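Local structure of mandelate racemase/muconate lactonizing enzyme (Jannaschia sp., 4J3Z) at residues D[28-31]-D[35-38]; D[64-69]-D[75-80]; D[70-75]-D[289-294]. The protein belongs to the enolase superfamily, as a mandelate racemase/muconate lactonizing enzyme homologue, and probably transforms a carboxylate substrate after abstracting an alpha proton. All coordinates share one frame; numbering follows the deposited sequence.

Contact 1 of 3, residues D[28-31]-D[35-38]; sequences RVTT and LTGL
R28 and L38 run alongside each other on one face of the paired strands, and the aliphatic root of the arginine supplies the touch: its CB is 3.8 Å from CD2 of L38, with CG a little further off. With CG of R28 anti to the backbone N (chi1 -177°), CB and CG lie beside L38; the chain bends further out, at chi3, and its NH2 forms a salt bridge with D371. The next pair on the same face, T30 and T36, is also aligned side by side, but here hydroxyl meets methyl: OG1 of T30 sits 3.4 Å from CG2 of T36. V29 projects from the other face, opposite the bare CA of G37, and packs on A101 of helix 89-109. The two strands form the β hairpin 24-31/36-41, part of the three-stranded antiparallel sheet of the N-terminal capping domain found in the enolase superfamily. V29 and G37 form a hydrogen-bonded pair; N of G37 donates to O of V29 at 2.8 Å (N-H...O 162°), and N of V29 returns a bond to O of G37. The flanking pairs, R28 with L38 and T30 with T36, are non-hydrogen-bonded, their CA-H groups at R28, T36 and T30 directed at carbonyls across the hairpin. Toward the turn, N of T31 donates to O of L35 at 2.8 Å. T31 also uses its side chain: OG1 stands between the backbone N and the carbonyl carbon (chi1 51°), which brings it across to accept from N of L35 at 2.7 Å. Both residues at this end, T31 and L35, press their side chains against I105 of helix 89-109.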
loop_
_atom_site.group_PDB
_atom_site.type_symbol
_atom_site.label_atom_id
_atom_site.label_comp_id
_atom_site.label_asym_id
_atom_site.label_seq_id
_atom_site.Cartn_x
_atom_site.Cartn_y
_atom_site.Cartn_z
ATOM N N ARG D 28 28.733 -26.855 28.533
ATOM C CA ARG D 28 28.239 -28.120 29.078
ATOM C C ARG D 28 27.602 -27.884 30.446
ATOM O O ARG D 28 28.304 -27.649 31.428
ATOM C CB ARG D 28 29.370 -29.145 29.184
ATOM C CG ARG D 28 28.931 -30.516 29.674
ATOM C CD ARG D 28 30.075 -31.176 30.419
ATOM N NE ARG D 28 30.753 -32.161 29.592
ATOM C CZ ARG D 28 32.064 -32.378 29.576
ATOM N NH1 ARG D 28 32.882 -31.655 30.338
ATOM N NH2 ARG D 28 32.557 -33.321 28.774
ATOM N N VAL D 29 26.268 -27.923 30.487
ATOM C CA VAL D 29 25.496 -27.711 31.714
ATOM C C VAL D 29 25.225 -29.042 32.424
ATOM O O VAL D 29 24.768 -29.992 31.788
ATOM C CB VAL D 29 24.145 -27.013 31.416
ATOM C CG1 VAL D 29 23.303 -26.875 32.682
ATOM C CG2 VAL D 29 24.367 -25.649 30.781
ATOM N N THR D 30 25.492 -29.089 33.735
ATOM C CA THR D 30 25.152 -30.238 34.593
ATOM C C THR D 30 23.968 -29.913 35.515
ATOM O O THR D 30 23.863 -28.800 36.045
ATOM C CB THR D 30 26.355 -30.680 35.469
ATOM O OG1 THR D 30 27.449 -31.059 34.635
ATOM C CG2 THR D 30 26.002 -31.878 36.364
ATOM N N THR D 31 23.089 -30.892 35.714
ATOM C CA THR D 31 21.917 -30.723 36.574
ATOM C C THR D 31 22.257 -31.033 38.021
ATOM O O THR D 31 23.358 -31.510 38.319
ATOM C CB THR D 31 20.759 -31.633 36.135
ATOM O OG1 THR D 31 21.233 -32.978 35.991
ATOM C CG2 THR D 31 20.179 -31.162 34.814
ATOM N N LEU D 35 22.736 -35.154 35.275
ATOM C CA LEU D 35 22.685 -35.193 33.812
ATOM C C LEU D 35 23.419 -33.989 33.241
ATOM O O LEU D 35 23.422 -32.919 33.851
ATOM C CB LEU D 35 21.240 -35.212 33.294
ATOM C CG LEU D 35 20.269 -36.319 33.724
ATOM C CD1 LEU D 35 18.842 -35.888 33.409
ATOM C CD2 LEU D 35 20.588 -37.650 33.049
ATOM N N THR D 36 24.025 -34.175 32.067
ATOM C CA THR D 36 24.785 -33.135 31.378
ATOM C C THR D 36 24.263 -32.916 29.959
ATOM O O THR D 36 23.933 -33.871 29.243
ATOM C CB THR D 36 26.287 -33.486 31.273
ATOM O OG1 THR D 36 26.445 -34.673 30.487
ATOM C CG2 THR D 36 26.918 -33.716 32.654
ATOM N N GLY D 37 24.208 -31.653 29.554
ATOM C CA GLY D 37 23.813 -31.300 28.212
ATOM C C GLY D 37 24.866 -30.450 27.542
ATOM O O GLY D 37 25.533 -29.651 28.206
ATOM N N LEU D 38 25.018 -30.631 26.227
ATOM C CA LEU D 38 25.921 -29.804 25.431
ATOM C C LEU D 38 25.166 -28.740 24.645
ATOM O O LEU D 38 24.056 -28.981 24.171
ATOM C CB LEU D 38 26.764 -30.659 24.477
ATOM C CG LEU D 38 28.030 -31.349 25.003
ATOM C CD1 LEU D 38 28.695 -32.099 23.863
ATOM C CD2 LEU D 38 29.010 -30.361 25.622
#

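Contact 2 of 3, residues D[64-69]-D[75-80]; sequences RGEDPA and SRRAHS
The carboxylate of E66 and the guanidinium of R77 meet with their planes turned 75° apart. Only NH2 of R77 comes close, donating to OE1 of E66 at 3.1 Å in a salt bridge, while NH1 of R77 stays 3.7 Å from that OE1. The donor comes from above the carboxylate plane, and the oxygen in turn is tilted from the guanidinium plane; the bond is bent, with an N-H...O angle of 139°. A second guanidinium, that of R76, carries CD2 of H79 over one face, 3.7 Å above its plane and offset toward the rim. The salt bridge relies on reach, since the CA atoms of E66 and R77 are 11.9 Å apart: R77 is extended from CG to NE, whereas E66 bends at its second torsion (chi2 62°). Beyond E66 the loop is shaped by an Asx turn, in which OD1 of D67 accepts from N of A69 at 3.1 Å just ahead of helix 71-80. At the far end of the segment, S80 folds its OG back onto O of R76. The bridge thus spans, at the surface, the loop following helix 48-62 and R77 on helix 71-80, whose S75 and A78 lean on helix 89-109, while R76 bonds to M175 of a second subunit.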
loop_
_atom_site.group_PDB
_atom_site.type_symbol
_atom_site.label_atom_id
_atom_site.label_comp_id
_atom_site.label_asym_id
_atom_site.label_seq_id
_atom_site.Cartn_x
_atom_site.Cartn_y
_atom_site.Cartn_z
ATOM N N ARG D 64 20.150 -21.011 36.360
ATOM C CA ARG D 64 20.439 -21.864 37.509
ATOM C C ARG D 64 19.197 -22.028 38.396
ATOM O O ARG D 64 18.442 -21.073 38.600
ATOM C CB ARG D 64 21.593 -21.272 38.313
ATOM C CG ARG D 64 22.206 -22.256 39.278
ATOM C CD ARG D 64 23.479 -21.733 39.908
ATOM N NE ARG D 64 23.921 -22.704 40.898
ATOM C CZ ARG D 64 23.856 -22.548 42.216
ATOM N NH1 ARG D 64 23.398 -21.428 42.747
ATOM N NH2 ARG D 64 24.292 -23.521 43.005
ATOM N N GLY D 65 18.994 -23.233 38.923
ATOM C CA GLY D 65 17.858 -23.528 39.797
ATOM C C GLY D 65 16.528 -23.678 39.073
ATOM O O GLY D 65 15.462 -23.492 39.672
ATOM N N GLU D 66 16.577 -24.032 37.788
ATOM C CA GLU D 66 15.361 -24.096 36.983
ATOM C C GLU D 66 15.176 -25.418 36.253
ATOM O O GLU D 66 16.115 -25.965 35.667
ATOM C CB GLU D 66 15.309 -22.924 35.991
ATOM C CG GLU D 66 13.921 -22.613 35.449
ATOM C CD GLU D 66 12.932 -22.184 36.525
ATOM O OE1 GLU D 66 13.163 -21.158 37.204
ATOM O OE2 GLU D 66 11.907 -22.875 36.687
ATOM N N ASP D 67 13.950 -25.929 36.318
ATOM C CA ASP D 67 13.514 -27.067 35.522
ATOM C C ASP D 67 13.786 -26.741 34.049
ATOM O O ASP D 67 13.200 -25.803 33.493
ATOM C CB ASP D 67 12.024 -27.320 35.775
ATOM C CG ASP D 67 11.470 -28.497 34.998
ATOM O OD1 ASP D 67 12.148 -29.031 34.094
ATOM O OD2 ASP D 67 10.323 -28.888 35.290
ATOM N N PRO D 68 14.685 -27.520 33.417
ATOM C CA PRO D 68 15.190 -27.265 32.059
ATOM C C PRO D 68 14.107 -27.312 30.975
ATOM O O PRO D 68 14.322 -26.800 29.866
ATOM C CB PRO D 68 16.211 -28.387 31.848
ATOM C CG PRO D 68 15.782 -29.472 32.781
ATOM C CD PRO D 68 15.232 -28.769 33.983
ATOM N N ALA D 69 12.959 -27.912 31.298
ATOM C CA ALA D 69 11.803 -27.925 30.397
ATOM C C ALA D 69 11.029 -26.596 30.393
ATOM O O ALA D 69 10.095 -26.430 29.614
ATOM C CB ALA D 69 10.878 -29.088 30.724
ATOM N N SER D 75 13.859 -18.269 28.152
ATOM C CA SER D 75 13.992 -17.462 26.932
ATOM C C SER D 75 13.447 -16.043 27.116
ATOM O O SER D 75 14.135 -15.072 26.794
ATOM C CB SER D 75 13.328 -18.151 25.738
ATOM O OG SER D 75 13.247 -17.267 24.631
ATOM N N ARG D 76 12.228 -15.929 27.647
ATOM C CA ARG D 76 11.651 -14.623 27.994
ATOM C C ARG D 76 12.548 -13.832 28.958
ATOM O O ARG D 76 12.895 -12.689 28.675
ATOM C CB ARG D 76 10.243 -14.770 28.582
ATOM C CG ARG D 76 9.120 -15.125 27.606
ATOM C CD ARG D 76 9.036 -14.252 26.356
ATOM N NE ARG D 76 9.151 -12.828 26.649
ATOM C CZ ARG D 76 8.949 -11.835 25.780
ATOM N NH1 ARG D 76 8.601 -12.075 24.517
ATOM N NH2 ARG D 76 9.091 -10.578 26.188
ATOM N N ARG D 77 12.917 -14.443 30.087
ATOM C CA ARG D 77 13.879 -13.852 31.031
ATOM C C ARG D 77 15.144 -13.357 30.306
ATOM O O ARG D 77 15.582 -12.220 30.511
ATOM C CB ARG D 77 14.288 -14.875 32.096
ATOM C CG ARG D 77 13.365 -15.027 33.308
ATOM C CD ARG D 77 14.088 -15.782 34.429
ATOM N NE ARG D 77 13.172 -16.525 35.302
ATOM C CZ ARG D 77 13.501 -17.564 36.071
ATOM N NH1 ARG D 77 14.744 -18.027 36.112
ATOM N NH2 ARG D 77 12.568 -18.157 36.807
ATOM N N ALA D 78 15.712 -14.204 29.440
ATOM C CA ALA D 78 16.981 -13.888 28.798
ATOM C C ALA D 78 16.843 -12.826 27.713
ATOM O O ALA D 78 17.796 -12.091 27.444
ATOM C CB ALA D 78 17.642 -15.144 28.260
ATOM N N HIS D 79 15.658 -12.761 27.099
ATOM C CA HIS D 79 15.296 -11.724 26.121
ATOM C C HIS D 79 15.064 -10.400 26.835
ATOM O O HIS D 79 15.513 -9.352 26.380
ATOM C CB HIS D 79 14.030 -12.157 25.372
ATOM C CG HIS D 79 13.551 -11.186 24.328
ATOM N ND1 HIS D 79 14.172 -11.033 23.108
ATOM C CD2 HIS D 79 12.473 -10.364 24.307
ATOM C CE1 HIS D 79 13.515 -10.141 22.390
ATOM N NE2 HIS D 79 12.476 -9.722 23.093
ATOM N N SER D 80 14.371 -10.463 27.967
ATOM C CA SER D 80 13.993 -9.277 28.735
ATOM C C SER D 80 15.067 -8.790 29.722
ATOM O O SER D 80 14.902 -7.747 30.348
ATOM C CB SER D 80 12.697 -9.552 29.490
ATOM O OG SER D 80 11.698 -10.093 28.635
#

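Contact 3 of 3, residues D[70-75]-D[289-294]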
loop_
_atom_site.group_PDB
_atom_site.type_symbol
_atom_site.label_atom_id
_atom_site.label_comp_id
_atom_site.label_asym_id
_atom_site.label_seq_id
_atom_site.Cartn_x
_atom_site.Cartn_y
_atom_site.Cartn_z
ATOM N N ASN D 70 11.417 -25.653 31.252
ATOM C CA ASN D 70 10.835 -24.304 31.217
ATOM C C ASN D 70 11.536 -23.437 30.174
ATOM O O ASN D 70 12.117 -22.389 30.501
ATOM C CB ASN D 70 10.867 -23.644 32.601
ATOM C CG ASN D 70 9.896 -24.286 33.586
ATOM O OD1 ASN D 70 8.773 -24.634 33.234
ATOM N ND2 ASN D 70 10.336 -24.457 34.827
ATOM N N ILE D 71 11.485 -23.892 28.917
ATOM C CA ILE D 71 12.155 -23.206 27.812
ATOM C C ILE D 71 11.622 -21.786 27.642
ATOM O O ILE D 71 12.388 -20.823 27.698
ATOM C CB ILE D 71 12.059 -23.967 26.452
ATOM C CG1 ILE D 71 12.359 -25.460 26.609
ATOM C CG2 ILE D 71 12.988 -23.329 25.412
ATOM C CD1 ILE D 71 13.818 -25.796 26.849
ATOM N N GLU D 72 10.314 -21.670 27.439
ATOM C CA GLU D 72 9.659 -20.364 27.254
ATOM C C GLU D 72 10.038 -19.386 28.362
ATOM O O GLU D 72 10.411 -18.247 28.075
ATOM C CB GLU D 72 8.137 -20.501 27.191
ATOM C CG GLU D 72 7.611 -21.382 26.075
ATOM C CD GLU D 72 7.307 -20.635 24.787
ATOM O OE1 GLU D 72 7.351 -19.382 24.775
ATOM O OE2 GLU D 72 6.994 -21.315 23.783
ATOM N N LEU D 73 9.966 -19.848 29.611
ATOM C CA LEU D 73 10.299 -19.028 30.783
ATOM C C LEU D 73 11.703 -18.419 30.743
ATOM O O LEU D 73 11.858 -17.212 30.879
ATOM C CB LEU D 73 10.065 -19.798 32.101
ATOM C CG LEU D 73 9.986 -18.914 33.361
ATOM C CD1 LEU D 73 9.064 -17.718 33.158
ATOM C CD2 LEU D 73 9.589 -19.715 34.596
ATOM N N MET D 74 12.719 -19.253 30.559
ATOM C CA MET D 74 14.098 -18.763 30.530
ATOM C C MET D 74 14.380 -17.877 29.315
ATOM O O MET D 74 15.033 -16.837 29.438
ATOM C CB MET D 74 15.074 -19.919 30.627
ATOM C CG MET D 74 15.030 -20.615 31.976
ATOM S SD MET D 74 16.173 -22.002 32.074
ATOM C CE MET D 74 15.417 -23.204 30.971
ATOM N N SER D 75 13.859 -18.269 28.152
ATOM C CA SER D 75 13.992 -17.462 26.932
ATOM C C SER D 75 13.447 -16.043 27.116
ATOM O O SER D 75 14.135 -15.072 26.794
ATOM C CB SER D 75 13.328 -18.151 25.738
ATOM O OG SER D 75 13.247 -17.267 24.631
ATOM N N GLY D 289 18.199 -20.313 19.889
ATOM C CA GLY D 289 18.204 -21.741 20.225
ATOM C C GLY D 289 17.260 -22.618 19.424
ATOM O O GLY D 289 16.644 -22.180 18.457
ATOM N N ILE D 290 17.138 -23.870 19.849
ATOM C CA ILE D 290 16.370 -24.888 19.119
ATOM C C ILE D 290 14.864 -24.589 19.084
ATOM O O ILE D 290 14.219 -24.780 18.051
ATOM C CB ILE D 290 16.624 -26.285 19.717
ATOM C CG1 ILE D 290 18.130 -26.555 19.796
ATOM C CG2 ILE D 290 15.904 -27.361 18.916
ATOM C CD1 ILE D 290 18.507 -27.785 20.590
ATOM N N TRP D 291 14.320 -24.104 20.200
ATOM C CA TRP D 291 12.891 -23.811 20.325
ATOM C C TRP D 291 12.536 -22.547 19.561
ATOM O O TRP D 291 11.525 -22.504 18.855
ATOM C CB TRP D 291 12.486 -23.698 21.800
ATOM C CG TRP D 291 11.005 -23.644 22.049
ATOM C CD1 TRP D 291 10.280 -22.548 22.424
ATOM C CD2 TRP D 291 10.071 -24.724 21.943
ATOM N NE1 TRP D 291 8.949 -22.877 22.557
ATOM C CE2 TRP D 291 8.791 -24.205 22.267
ATOM C CE3 TRP D 291 10.188 -26.081 21.610
ATOM C CZ2 TRP D 291 7.636 -24.997 22.273
ATOM C CZ3 TRP D 291 9.045 -26.869 21.613
ATOM C CH2 TRP D 291 7.778 -26.321 21.944
ATOM N N GLU D 292 13.377 -21.525 19.680
ATOM C CA GLU D 292 13.236 -20.341 18.842
ATOM C C GLU D 292 13.310 -20.756 17.367
ATOM O O GLU D 292 12.474 -20.352 16.564
ATOM C CB GLU D 292 14.283 -19.283 19.215
ATOM C CG GLU D 292 13.917 -17.844 18.838
ATOM C CD GLU D 292 12.729 -17.260 19.620
ATOM O OE1 GLU D 292 12.192 -17.929 20.544
ATOM O OE2 GLU D 292 12.319 -16.118 19.298
ATOM N N GLY D 293 14.287 -21.600 17.034
ATOM C CA GLY D 293 14.425 -22.176 15.682
ATOM C C GLY D 293 13.127 -22.748 15.155
ATOM O O GLY D 293 12.725 -22.444 14.029
ATOM N N LYS D 294 12.456 -23.562 15.979
ATOM C CA LYS D 294 11.120 -24.079 15.652
ATOM C C LYS D 294 10.109 -22.975 15.355
ATOM O O LYS D 294 9.292 -23.107 14.437
ATOM C CB LYS D 294 10.571 -24.969 16.777
ATOM C CG LYS D 294 10.975 -26.432 16.711
ATOM C CD LYS D 294 10.482 -27.129 15.447
ATOM C CE LYS D 294 9.002 -27.464 15.509
ATOM N NZ LYS D 294 8.639 -28.245 14.297
HETATM O O HOH W 1 13.517 -19.378 22.390
#
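W291 and E72 meet at the edge of the indole: NE1 of W291 donates to OE2 of E72 at 2.8 Å, in a nearly straight bond that keeps close to the ring plane. The carboxylate is turned 85° from the indole, and the N-H reaches OE2 from above the carboxylate plane. Both conformations serve this meeting. In W291, CG is anti to the backbone N (chi1 -170°), which swings the ring toward helix 71-80. E72 leaves its helix pointing aside, and a sharp bend at its second torsion (chi2 -91°) brings the carboxylate round to the tryptophan. OE2 of E72 has a second, charged partner outside this chain, in a salt bridge to K294 of a neighbouring subunit, another copy of this protein, which probably steadies the carboxylate. I71 presses from helix 71-80 with one branch: CG2 of I71 lies 3.7 Å from CB of W291 and slightly further from its CG. W103 of helix 89-109 contacts both residues. The two helices run almost at right angles, their axes 11.1 Å apart at closest, a gap crossed by the side chains of W291, E72 and I71. This joins the N-terminal capping domain to a helix of the C-terminal barrel, the two-domain architecture of the enolase superfamily. Replacing W291 by a phenylalanine would remove the indole N-H and would probably leave E72 OE2 with one partner fewer and its carboxylate less fixed in rotation. Further along, S75 and E292 are linked by a water, which lies 3.1 Å from OG of S75 and donates to OE1 of E292 at 2.7 Å. The other carboxylate oxygen of E292, OE2, accepts from the backbone N of V266.

In the fold
From the N terminus, contact 1 closes first, around a short hairpin connection, residues 32-35, between strands 24-31 and 36-41. The chain then passes through helix 48-62 before contact 2 closes a short loop onto helix 71-80; contacts 1 and 2 are in series, their centres 15 Å apart. Contact 3 starts within the span of contact 2, and the two cross: they share S75 and helix 71-80, and M74 packs on E66 and P68. The second segment of contact 3 begins 214 residues after the first ends, so it closes most of the barrel domain back onto the N-terminal domain. Contacts 2 and 3 also both touch the same neighbouring subunit, distinct from the one bearing M175.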